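Local structure of proto-oncogene tyrosine-protein kinase receptor Ret (Danio rerio, 7AMK) at residues E142-G147 and Y227-N232; F3-Y8 and K134-H139; P32-Y37 and V91-P96; L203-M208 and R220-N225. The protein acts as a receptor tyrosine kinase that probably recognises GDNF with GFR alpha 1 through its extracellular part, which includes cadherin-like domains. The protein carries 4 engineered substitutions. One frame throughout, in Å; residues are numbered along the deposited sequence. Where two conformers were deposited one is given.

Contact 1: residues E142-G147 and Y227-N232; sequences ENREPG and YDEDDN. With CA (calcium ion), chain M; CA (calcium ion), chain L; CA (calcium ion), chain N.
Two loops meet through their backbones at Glu142 N, which donates a nearly straight hydrogen bond to Tyr227 O at 2.9 Å. The Glu142 side chain then reaches out to two calcium ions. Its CG sits between the backbone N and the carbonyl carbon (chi1 64°), and the rest of the chain is extended. Glu142 OE1 binds one calcium ion at 2.3 Å and Glu142 OE2 binds the second at 2.4 Å. Asp231 shares both ions: OD2 binds beside Glu142 OE1, and OD1 beside Glu142 OE2. Asp228 OD1 and the Glu229 carbonyl also bind the second ion. The Asp228 carboxylate has a further polar partner in Arg195. Glu142 OE2 takes a further bond from Glu229 N at 2.8 Å on its anti lone pair. Asn143 ND2 serves two carboxylates from within its amide plane. Asn143 ND2 bonds Glu229 OE2 at 2.7 Å, from above that carboxylate, and Asp231 OD2 at 2.8 Å. Arg144 NH1 completes a salt bridge to Glu229 OE1 at 2.7 Å, again from above the carboxylate plane. A leucine in place of Glu229 would probably leave Arg144 without its anionic mate and the Asn143 amide with one acceptor fewer. Asp194, Glu196 and Asp265 contribute to these two calcium sites, and Asp230 OD1 and Asn232 O bind a third ion. This is the calcium-binding linker characteristic of cadherins. Carboxylates that would otherwise repel are brought within 3.1 Å (Glu142 OE1 to Asp231 OD2) because the metals probably balance their charge, so the rigidity of the junction is likely to depend on calcium.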
# COMPACT_ATOMS: atom_id res chain seq x y z
N GLU A 142 -6.58 -2.87 -39.45
CA GLU A 142 -7.99 -3.25 -39.46
C GLU A 142 -8.84 -2.12 -40.06
O GLU A 142 -8.40 -0.97 -40.18
CB GLU A 142 -8.43 -3.61 -38.04
CG GLU A 142 -8.36 -2.45 -37.07
CD GLU A 142 -9.11 -2.68 -35.77
OE1 GLU A 142 -9.95 -3.60 -35.68
OE2 GLU A 142 -8.83 -1.92 -34.83
N ASN A 143 -10.06 -2.47 -40.47
CA ASN A 143 -11.07 -1.48 -40.93
C ASN A 143 -10.60 -0.65 -42.12
O ASN A 143 -10.86 0.56 -42.19
CB ASN A 143 -11.50 -0.54 -39.80
CG ASN A 143 -11.98 -1.27 -38.57
OD1 ASN A 143 -12.54 -2.35 -38.66
ND2 ASN A 143 -11.74 -0.67 -37.41
N ARG A 144 -9.91 -1.28 -43.06
CA ARG A 144 -9.34 -0.57 -44.20
C ARG A 144 -9.80 -1.21 -45.51
O ARG A 144 -10.18 -2.38 -45.56
CB ARG A 144 -7.80 -0.58 -44.18
CG ARG A 144 -7.18 0.25 -43.11
CD ARG A 144 -7.46 1.72 -43.34
NE ARG A 144 -6.72 2.53 -42.38
CZ ARG A 144 -7.18 2.87 -41.18
NH1 ARG A 144 -8.37 2.50 -40.77
NH2 ARG A 144 -6.42 3.61 -40.38
N GLU A 145 -9.68 -0.42 -46.57
CA GLU A 145 -10.12 -0.80 -47.90
C GLU A 145 -9.30 -1.97 -48.46
O GLU A 145 -8.06 -1.93 -48.46
CB GLU A 145 -10.01 0.41 -48.84
CG GLU A 145 -9.74 0.07 -50.31
CD GLU A 145 -10.59 0.92 -51.27
OE1 GLU A 145 -11.74 1.23 -50.91
OE2 GLU A 145 -10.10 1.26 -52.37
N PRO A 146 -9.96 -3.00 -48.99
CA PRO A 146 -9.24 -4.10 -49.64
C PRO A 146 -8.33 -3.61 -50.75
O PRO A 146 -8.53 -2.54 -51.33
CB PRO A 146 -10.36 -4.98 -50.21
CG PRO A 146 -11.65 -4.49 -49.57
CD PRO A 146 -11.42 -3.08 -49.13
N GLY A 147 -7.31 -4.41 -51.06
CA GLY A 147 -6.32 -3.95 -52.02
C GLY A 147 -5.20 -4.95 -52.18
O GLY A 147 -5.05 -5.90 -51.40
N TYR A 227 -2.77 -4.65 -37.77
CA TYR A 227 -2.58 -3.53 -36.86
C TYR A 227 -3.91 -2.97 -36.37
O TYR A 227 -4.93 -3.01 -37.06
CB TYR A 227 -1.79 -2.40 -37.54
CG TYR A 227 -0.33 -2.72 -37.72
CD1 TYR A 227 0.21 -3.93 -37.29
CD2 TYR A 227 0.51 -1.79 -38.29
CE1 TYR A 227 1.57 -4.22 -37.46
CE2 TYR A 227 1.86 -2.05 -38.46
CZ TYR A 227 2.38 -3.26 -38.06
OH TYR A 227 3.72 -3.48 -38.26
N ASP A 228 -3.88 -2.45 -35.16
CA ASP A 228 -5.06 -2.04 -34.42
C ASP A 228 -5.33 -0.57 -34.67
O ASP A 228 -4.41 0.24 -34.85
CB ASP A 228 -4.84 -2.28 -32.92
CG ASP A 228 -6.07 -2.07 -32.11
OD1 ASP A 228 -7.04 -2.79 -32.34
OD2 ASP A 228 -6.06 -1.20 -31.22
N GLU A 229 -6.60 -0.21 -34.64
CA GLU A 229 -6.96 1.19 -34.55
C GLU A 229 -7.94 1.35 -33.40
O GLU A 229 -8.45 0.38 -32.85
CB GLU A 229 -7.54 1.71 -35.87
CG GLU A 229 -8.94 1.30 -36.14
CD GLU A 229 -9.49 1.98 -37.39
OE1 GLU A 229 -8.70 2.68 -38.07
OE2 GLU A 229 -10.70 1.82 -37.70
N ASP A 230 -8.19 2.60 -33.01
CA ASP A 230 -9.02 2.91 -31.85
C ASP A 230 -10.46 2.88 -32.33
O ASP A 230 -11.00 3.86 -32.85
CB ASP A 230 -8.62 4.26 -31.25
CG ASP A 230 -9.45 4.65 -30.01
OD1 ASP A 230 -10.29 3.87 -29.52
OD2 ASP A 230 -9.25 5.79 -29.53
N ASP A 231 -11.10 1.71 -32.19
CA ASP A 231 -12.47 1.55 -32.68
C ASP A 231 -13.36 0.92 -31.62
O ASP A 231 -14.41 0.34 -31.95
CB ASP A 231 -12.50 0.73 -33.99
CG ASP A 231 -12.04 -0.74 -33.80
OD1 ASP A 231 -11.63 -1.13 -32.69
OD2 ASP A 231 -12.11 -1.50 -34.78
N ASN A 232 -12.97 1.01 -30.35
CA ASN A 232 -13.78 0.53 -29.24
C ASN A 232 -13.78 1.58 -28.14
O ASN A 232 -12.72 2.09 -27.77
CB ASN A 232 -13.25 -0.81 -28.71
CG ASN A 232 -13.44 -1.94 -29.70
OD1 ASN A 232 -14.47 -2.61 -29.70
ND2 ASN A 232 -12.44 -2.16 -30.55
CA CA M . -9.29 -1.85 -32.49
CA CA L . -11.96 -3.76 -34.63
CA CA N . -10.51 2.55 -27.61
O HOH W 1 -13.95 -3.83 -33.41
O HOH W 2 -12.95 -3.66 -36.73

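Contact 2: residues F3-Y8 and K134-H139; sequences FPQRLY and KISNPH
The His139 imidazole has the backbone of Pro4 over one face, and Tyr227 stacks on the other. Pro4 O lies 3.4 Å above the His139 ring plane, nearer the ring's border than its centre, and Pro4 CA makes a CH-pi contact 4.1 Å from the ring centroid. Phe3 O approaches the ring obliquely and comes within 3.0 Å of His139 CE1. The ring is placed there by its first torsion: CG lies between the backbone N and the carbonyl carbon (chi1 56°), which folds the imidazole back over Pro4. The same Pro4 O accepts a hydrogen bond from His139 N at 2.9 Å, on a lone pair in the carbonyl plane. Pro4 O also meets Pro138 CA in a CA-H...O contact of 3.2 Å. An alanine in place of His139 would probably leave the Pro4 backbone without the ring that packs on it. Gln5 turns its amide back on its own segment. Gln5 NE2 bonds Leu7 O at 3.0 Å and lies over one face of the Tyr8 ring. Ser136 OG is near this amide, but the angle is too poor for a bond. Around the contact, Pro4 and Pro138 both touch Leu149 of strand 147-151, and Pro138 also packs on Val224 of strand 215-227. Leu7 and Tyr8 begin strand 7-14 beside strand 106-114, while His139 begins strand 139-141, so the contact joins the starts of two cadherin-like domains.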
# COMPACT_ATOMS: atom_id res chain seq x y z
N PHE A 3 2.25 1.63 -46.43
CA PHE A 3 3.04 0.55 -46.99
C PHE A 3 2.84 -0.72 -46.17
O PHE A 3 3.09 -0.70 -44.96
CB PHE A 3 4.51 0.94 -47.01
CG PHE A 3 4.83 2.06 -47.97
CD1 PHE A 3 4.70 1.88 -49.33
CD2 PHE A 3 5.32 3.27 -47.50
CE1 PHE A 3 5.02 2.90 -50.21
CE2 PHE A 3 5.63 4.30 -48.38
CZ PHE A 3 5.49 4.11 -49.73
N PRO A 4 2.37 -1.81 -46.76
CA PRO A 4 2.24 -3.06 -46.00
C PRO A 4 3.58 -3.75 -45.72
O PRO A 4 3.60 -4.80 -45.07
CB PRO A 4 1.36 -3.91 -46.91
CG PRO A 4 1.70 -3.41 -48.31
CD PRO A 4 1.80 -1.92 -48.11
N GLN A 5 4.69 -3.17 -46.16
CA GLN A 5 5.99 -3.81 -46.15
C GLN A 5 7.04 -2.71 -46.03
O GLN A 5 7.03 -1.76 -46.82
CB GLN A 5 6.15 -4.62 -47.45
CG GLN A 5 7.42 -5.39 -47.54
CD GLN A 5 7.45 -6.34 -48.73
OE1 GLN A 5 6.42 -6.69 -49.29
NE2 GLN A 5 8.66 -6.76 -49.10
N ARG A 6 7.92 -2.80 -45.03
CA ARG A 6 8.90 -1.73 -44.79
C ARG A 6 10.18 -1.87 -45.61
O ARG A 6 10.91 -0.89 -45.76
CB ARG A 6 9.30 -1.68 -43.30
CG ARG A 6 8.37 -0.88 -42.40
N LEU A 7 10.48 -3.06 -46.12
CA LEU A 7 11.76 -3.33 -46.77
C LEU A 7 11.54 -4.26 -47.95
O LEU A 7 10.88 -5.29 -47.82
CB LEU A 7 12.74 -3.93 -45.77
CG LEU A 7 14.06 -4.48 -46.30
CD1 LEU A 7 14.90 -3.36 -46.84
CD2 LEU A 7 14.80 -5.22 -45.21
N TYR A 8 12.09 -3.90 -49.10
CA TYR A 8 12.12 -4.79 -50.25
C TYR A 8 13.56 -5.21 -50.49
O TYR A 8 14.49 -4.45 -50.19
CB TYR A 8 11.54 -4.14 -51.51
CG TYR A 8 10.05 -3.88 -51.46
CD1 TYR A 8 9.55 -2.72 -50.87
CD2 TYR A 8 9.15 -4.79 -52.01
CE1 TYR A 8 8.19 -2.49 -50.81
CE2 TYR A 8 7.79 -4.56 -51.97
CZ TYR A 8 7.32 -3.42 -51.36
OH TYR A 8 5.97 -3.19 -51.32
N LYS A 134 14.01 -15.35 -48.02
CA LYS A 134 13.38 -15.06 -46.73
C LYS A 134 12.19 -14.14 -46.99
O LYS A 134 12.37 -13.03 -47.51
CB LYS A 134 14.37 -14.39 -45.78
N ILE A 135 11.00 -14.60 -46.65
CA ILE A 135 9.77 -13.88 -46.97
C ILE A 135 9.38 -13.02 -45.78
O ILE A 135 9.06 -13.53 -44.70
CB ILE A 135 8.63 -14.84 -47.35
N SER A 136 9.41 -11.70 -45.96
CA SER A 136 8.96 -10.77 -44.94
C SER A 136 7.43 -10.75 -44.86
O SER A 136 6.75 -10.83 -45.88
CB SER A 136 9.47 -9.37 -45.27
OG SER A 136 9.06 -9.03 -46.59
N ASN A 137 6.90 -10.64 -43.64
CA ASN A 137 5.45 -10.77 -43.45
C ASN A 137 4.76 -9.41 -43.56
O ASN A 137 5.13 -8.47 -42.84
CB ASN A 137 5.13 -11.41 -42.12
CG ASN A 137 5.51 -12.87 -42.06
OD1 ASN A 137 5.28 -13.64 -43.02
ND2 ASN A 137 6.10 -13.27 -40.94
N PRO A 138 3.78 -9.25 -44.42
CA PRO A 138 3.17 -7.93 -44.58
C PRO A 138 2.29 -7.59 -43.38
O PRO A 138 2.05 -8.41 -42.49
CB PRO A 138 2.37 -8.06 -45.89
CG PRO A 138 2.13 -9.52 -46.05
CD PRO A 138 3.28 -10.23 -45.40
N HIS A 139 1.87 -6.34 -43.32
CA HIS A 139 0.95 -5.92 -42.28
C HIS A 139 -0.07 -5.02 -42.92
O HIS A 139 0.25 -4.28 -43.85
CB HIS A 139 1.66 -5.18 -41.13
CG HIS A 139 2.45 -3.99 -41.57
ND1 HIS A 139 1.87 -2.76 -41.83
CD2 HIS A 139 3.78 -3.84 -41.81
CE1 HIS A 139 2.81 -1.90 -42.21
NE2 HIS A 139 3.97 -2.53 -42.20

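Contact 3: residues P32-Y37 and V91-P96; sequences PTERPY and VSSTPP
Tyr37 and Ser92 form an antiparallel hydrogen-bonded pair, and each satisfies the backbone N-H of the other. Tyr37 N donates to Ser92 O at 2.8 Å. Ser92 N donates to Tyr37 O at 3.1 Å. Two carbonyls also receive CA-H...O contacts: Arg35 O from Ser93 CA and Tyr37 O from Val91 CA at 3.2 Å. The Ser92 hydroxyl is used within its own segment. Ser92 OG lies between the backbone N and the carbonyl carbon (chi1 54°), and donates to Thr94 O at 2.8 Å, bracing the turn that follows the strand. That turn carries Pro95 over one face of the Tyr37 ring. Pro95 CA makes a CH-pi contact 4.1 Å from the Tyr37 ring centroid, close to the ring normal. Ser92 O lies at the ring edge, in plane, so this carbonyl meets both the amide and the rim of Tyr37. Thr94 O is 3.1 Å from Tyr37 CD1. On the far end of Tyr37, OH sits 3.4 Å above the centre of the Arg35 guanidinium plane. Glu34 OE1 is satisfied from outside, by the N atoms of Leu1 and Glu30, while its CG touches Ser93 CB. Pro36 CB packs on Val91 CG2. The pairing adds outermost strand 37-40 to the sheet ordered 7-14, 106-114, 83-92, 37-40 in the first cadherin-like domain, an E-set, immunoglobulin-like beta sandwich.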
# COMPACT_ATOMS: atom_id res chain seq x y z
N PRO A 32 -11.07 5.28 -51.09
CA PRO A 32 -11.22 4.69 -52.44
C PRO A 32 -10.73 5.58 -53.58
O PRO A 32 -10.23 5.05 -54.58
CB PRO A 32 -12.73 4.43 -52.53
CG PRO A 32 -13.18 4.33 -51.08
CD PRO A 32 -12.35 5.37 -50.38
N THR A 33 -10.83 6.91 -53.47
CA THR A 33 -10.31 7.76 -54.54
C THR A 33 -8.82 8.08 -54.41
O THR A 33 -8.25 8.68 -55.33
CB THR A 33 -11.12 9.06 -54.65
OG1 THR A 33 -11.07 9.76 -53.40
CG2 THR A 33 -12.59 8.76 -55.01
N GLU A 34 -8.18 7.70 -53.31
CA GLU A 34 -6.75 7.96 -53.14
C GLU A 34 -5.96 7.22 -54.22
O GLU A 34 -6.14 6.02 -54.43
CB GLU A 34 -6.30 7.54 -51.74
CG GLU A 34 -5.03 8.23 -51.26
CD GLU A 34 -4.61 7.86 -49.83
OE1 GLU A 34 -4.71 6.67 -49.43
OE2 GLU A 34 -4.16 8.78 -49.11
N ARG A 35 -5.07 7.94 -54.92
CA ARG A 35 -4.25 7.36 -55.99
C ARG A 35 -2.76 7.56 -55.71
O ARG A 35 -2.33 8.70 -55.44
CB ARG A 35 -4.62 7.98 -57.34
CG ARG A 35 -3.52 7.98 -58.39
CD ARG A 35 -3.98 8.79 -59.60
NE ARG A 35 -2.89 9.03 -60.54
CZ ARG A 35 -3.03 9.64 -61.72
NH1 ARG A 35 -4.20 10.10 -62.13
NH2 ARG A 35 -1.96 9.80 -62.50
N PRO A 36 -1.94 6.51 -55.79
CA PRO A 36 -0.52 6.65 -55.46
C PRO A 36 0.34 7.12 -56.63
O PRO A 36 0.12 6.77 -57.79
CB PRO A 36 -0.13 5.23 -55.02
CG PRO A 36 -1.04 4.35 -55.77
CD PRO A 36 -2.33 5.10 -56.01
N TYR A 37 1.32 7.95 -56.30
CA TYR A 37 2.35 8.41 -57.22
C TYR A 37 3.69 8.00 -56.64
O TYR A 37 4.10 8.52 -55.60
CB TYR A 37 2.35 9.92 -57.40
CG TYR A 37 1.12 10.53 -58.01
CD1 TYR A 37 0.01 10.82 -57.23
CD2 TYR A 37 1.08 10.88 -59.35
CE1 TYR A 37 -1.10 11.40 -57.76
CE2 TYR A 37 -0.02 11.46 -59.90
CZ TYR A 37 -1.11 11.72 -59.10
OH TYR A 37 -2.23 12.31 -59.64
N VAL A 91 6.05 7.68 -51.96
CA VAL A 91 4.73 7.67 -52.57
C VAL A 91 3.93 8.85 -52.01
O VAL A 91 4.13 9.27 -50.87
CB VAL A 91 4.02 6.32 -52.31
CG1 VAL A 91 3.60 6.20 -50.86
CG2 VAL A 91 2.82 6.17 -53.22
N SER A 92 3.06 9.41 -52.84
CA SER A 92 2.17 10.48 -52.41
C SER A 92 0.89 10.39 -53.21
O SER A 92 0.84 9.77 -54.27
CB SER A 92 2.82 11.86 -52.58
OG SER A 92 3.27 12.05 -53.91
N SER A 93 -0.17 11.01 -52.68
CA SER A 93 -1.48 11.05 -53.32
C SER A 93 -1.63 12.21 -54.31
O SER A 93 -2.59 12.22 -55.09
CB SER A 93 -2.58 11.12 -52.26
OG SER A 93 -2.27 12.07 -51.24
N THR A 94 -0.71 13.17 -54.31
CA THR A 94 -0.59 14.20 -55.33
C THR A 94 0.68 14.00 -56.16
O THR A 94 1.51 13.14 -55.85
CB THR A 94 -0.55 15.58 -54.66
OG1 THR A 94 0.46 15.56 -53.64
CG2 THR A 94 -1.90 15.89 -54.03
N PRO A 95 0.85 14.77 -57.23
CA PRO A 95 2.05 14.62 -58.08
C PRO A 95 3.32 14.89 -57.28
O PRO A 95 3.36 15.84 -56.49
CB PRO A 95 1.85 15.68 -59.18
CG PRO A 95 0.37 15.88 -59.23
CD PRO A 95 -0.08 15.77 -57.79
N PRO A 96 4.37 14.09 -57.47
CA PRO A 96 5.51 14.15 -56.54
C PRO A 96 6.38 15.39 -56.73
O PRO A 96 6.57 15.90 -57.84
CB PRO A 96 6.30 12.87 -56.86
CG PRO A 96 5.94 12.55 -58.27
CD PRO A 96 4.52 13.02 -58.46

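Contact 4: residues L203-M208 and R220-N225; sequences LDIVCM and RSLHVN
Leu203 CG stands anti to its carbonyl carbon (chi1 -60°), and Val224 CG2 is likewise anti to its own, which brings Leu203 CD1 to 3.7 Å from that methyl. The two side chains meet at a slant. They belong to the antiparallel beta hairpin of strands 200-210 and 215-227, in the second cadherin-like domain. Four backbone bonds tie the segments, two in each hydrogen-bonded pair. Leu203 N and Leu222 O are 2.6 Å apart, with Leu222 N returning the bond to Leu203 O. Ile205 N donates to Arg220 O at 2.8 Å, and Arg220 N donates to Ile205 O. Asp204 and Ser221 form the non-hydrogen-bonded pair between them. The axes of these short strands run at 140°, a marked departure from strict antiparallel. Leu203, Ile205 and Leu222 share one face of the sheet and are buried. Ile205 also packs on Phe131 and on Tyr168 of strand 165-170. Asp204 and Ser221 are on the other face. Farther along, Cys207 is in a disulfide with Cys130. Arg220 sends its NH2 to Glu133 O, outside the pair. Asp204 OD1 lies 2.9 Å from Arg220 O, two acceptors with no bond between them.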
# COMPACT_ATOMS: atom_id res chain seq x y z
N LEU A 203 -1.15 -17.82 -43.79
CA LEU A 203 -1.42 -18.06 -45.20
C LEU A 203 -0.40 -19.08 -45.71
O LEU A 203 0.75 -19.11 -45.26
CB LEU A 203 -1.33 -16.76 -46.03
CG LEU A 203 -2.31 -15.62 -45.67
CD1 LEU A 203 -2.15 -14.37 -46.59
CD2 LEU A 203 -3.74 -16.13 -45.75
N ASP A 204 -0.87 -19.93 -46.61
CA ASP A 204 -0.02 -20.80 -47.41
C ASP A 204 -0.21 -20.41 -48.87
O ASP A 204 -1.32 -20.52 -49.41
CB ASP A 204 -0.34 -22.28 -47.17
CG ASP A 204 0.91 -23.18 -47.28
OD1 ASP A 204 2.04 -22.66 -47.27
OD2 ASP A 204 0.77 -24.42 -47.39
N ILE A 205 0.87 -19.92 -49.51
CA ILE A 205 0.92 -19.57 -50.92
C ILE A 205 1.40 -20.79 -51.72
O ILE A 205 2.34 -21.48 -51.32
CB ILE A 205 1.86 -18.37 -51.13
CG1 ILE A 205 1.43 -17.17 -50.27
CG2 ILE A 205 1.93 -17.94 -52.60
CD1 ILE A 205 -0.04 -16.77 -50.41
N VAL A 206 0.74 -21.08 -52.85
CA VAL A 206 1.15 -22.14 -53.77
C VAL A 206 1.63 -21.50 -55.06
O VAL A 206 0.95 -20.62 -55.62
CB VAL A 206 0.01 -23.13 -54.06
CG1 VAL A 206 -1.10 -22.46 -54.83
CG2 VAL A 206 0.53 -24.30 -54.89
N CYS A 207 2.79 -21.95 -55.53
CA CYS A 207 3.37 -21.54 -56.80
C CYS A 207 3.32 -22.74 -57.76
O CYS A 207 3.79 -23.83 -57.42
CB CYS A 207 4.81 -21.06 -56.59
SG CYS A 207 5.69 -20.55 -58.05
N MET A 208 2.73 -22.55 -58.94
CA MET A 208 2.54 -23.61 -59.93
C MET A 208 3.33 -23.26 -61.19
O MET A 208 3.12 -22.20 -61.78
CB MET A 208 1.06 -23.81 -60.26
CG MET A 208 0.27 -24.22 -59.04
SD MET A 208 -1.52 -24.06 -59.18
CE MET A 208 -1.91 -25.77 -59.62
N ARG A 220 4.61 -22.16 -49.72
CA ARG A 220 5.33 -21.23 -48.86
C ARG A 220 4.37 -20.72 -47.78
O ARG A 220 3.33 -20.14 -48.09
CB ARG A 220 5.89 -20.06 -49.67
CG ARG A 220 6.63 -19.01 -48.86
CD ARG A 220 7.43 -19.66 -47.75
NE ARG A 220 8.53 -18.82 -47.31
CZ ARG A 220 9.81 -19.15 -47.43
NH1 ARG A 220 10.18 -20.32 -47.92
NH2 ARG A 220 10.74 -18.27 -47.04
N SER A 221 4.73 -20.94 -46.53
CA SER A 221 3.93 -20.48 -45.41
C SER A 221 4.30 -19.04 -45.04
O SER A 221 5.47 -18.74 -44.84
CB SER A 221 4.17 -21.40 -44.21
OG SER A 221 3.26 -21.13 -43.19
N LEU A 222 3.31 -18.16 -44.95
CA LEU A 222 3.56 -16.83 -44.41
C LEU A 222 2.36 -16.37 -43.59
O LEU A 222 1.36 -17.08 -43.45
CB LEU A 222 3.93 -15.84 -45.51
CG LEU A 222 2.82 -15.38 -46.45
CD1 LEU A 222 3.24 -14.12 -47.21
CD2 LEU A 222 2.49 -16.52 -47.41
N HIS A 223 2.45 -15.16 -43.04
CA HIS A 223 1.32 -14.64 -42.28
C HIS A 223 1.30 -13.13 -42.37
O HIS A 223 2.34 -12.49 -42.57
CB HIS A 223 1.35 -15.10 -40.82
CG HIS A 223 2.46 -14.51 -40.01
ND1 HIS A 223 2.39 -13.23 -39.49
CD2 HIS A 223 3.64 -15.02 -39.60
CE1 HIS A 223 3.48 -12.98 -38.80
NE2 HIS A 223 4.26 -14.04 -38.86
N VAL A 224 0.11 -12.57 -42.20
CA VAL A 224 -0.13 -11.14 -42.30
C VAL A 224 -0.46 -10.62 -40.90
O VAL A 224 -1.33 -11.17 -40.22
CB VAL A 224 -1.25 -10.81 -43.31
CG1 VAL A 224 -1.50 -9.31 -43.38
CG2 VAL A 224 -0.97 -11.44 -44.74
N ASN A 225 0.25 -9.58 -40.46
CA ASN A 225 -0.03 -8.99 -39.17
C ASN A 225 -1.14 -7.95 -39.33
O ASN A 225 -1.19 -7.25 -40.33
CB ASN A 225 1.22 -8.33 -38.58
CG ASN A 225 2.34 -9.34 -38.25
OD1 ASN A 225 2.20 -10.16 -37.35
ND2 ASN A 225 3.44 -9.26 -38.98

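In the fold
Contact 3 lies nested in the chain loop closed by contact 2, which closes before contact 1 opens around contact 4. Contacts 2 and 3 reach the same sheet of the first cadherin-like domain, their centres 20 Å apart, and the Phe3 and Val91 side chains pack together. Contact 2 meets the hairpin of contact 4, 13 Å away between centres, where Pro138 O probably bonds Asn225 N. Strand 215-227 then leads from contact 4 into the calcium linker of contact 1. Contact 1 also touches contact 2, and contact 3 through Glu145 on Pro32. The first two domains are thus folded together, and calcium ties the second to the third.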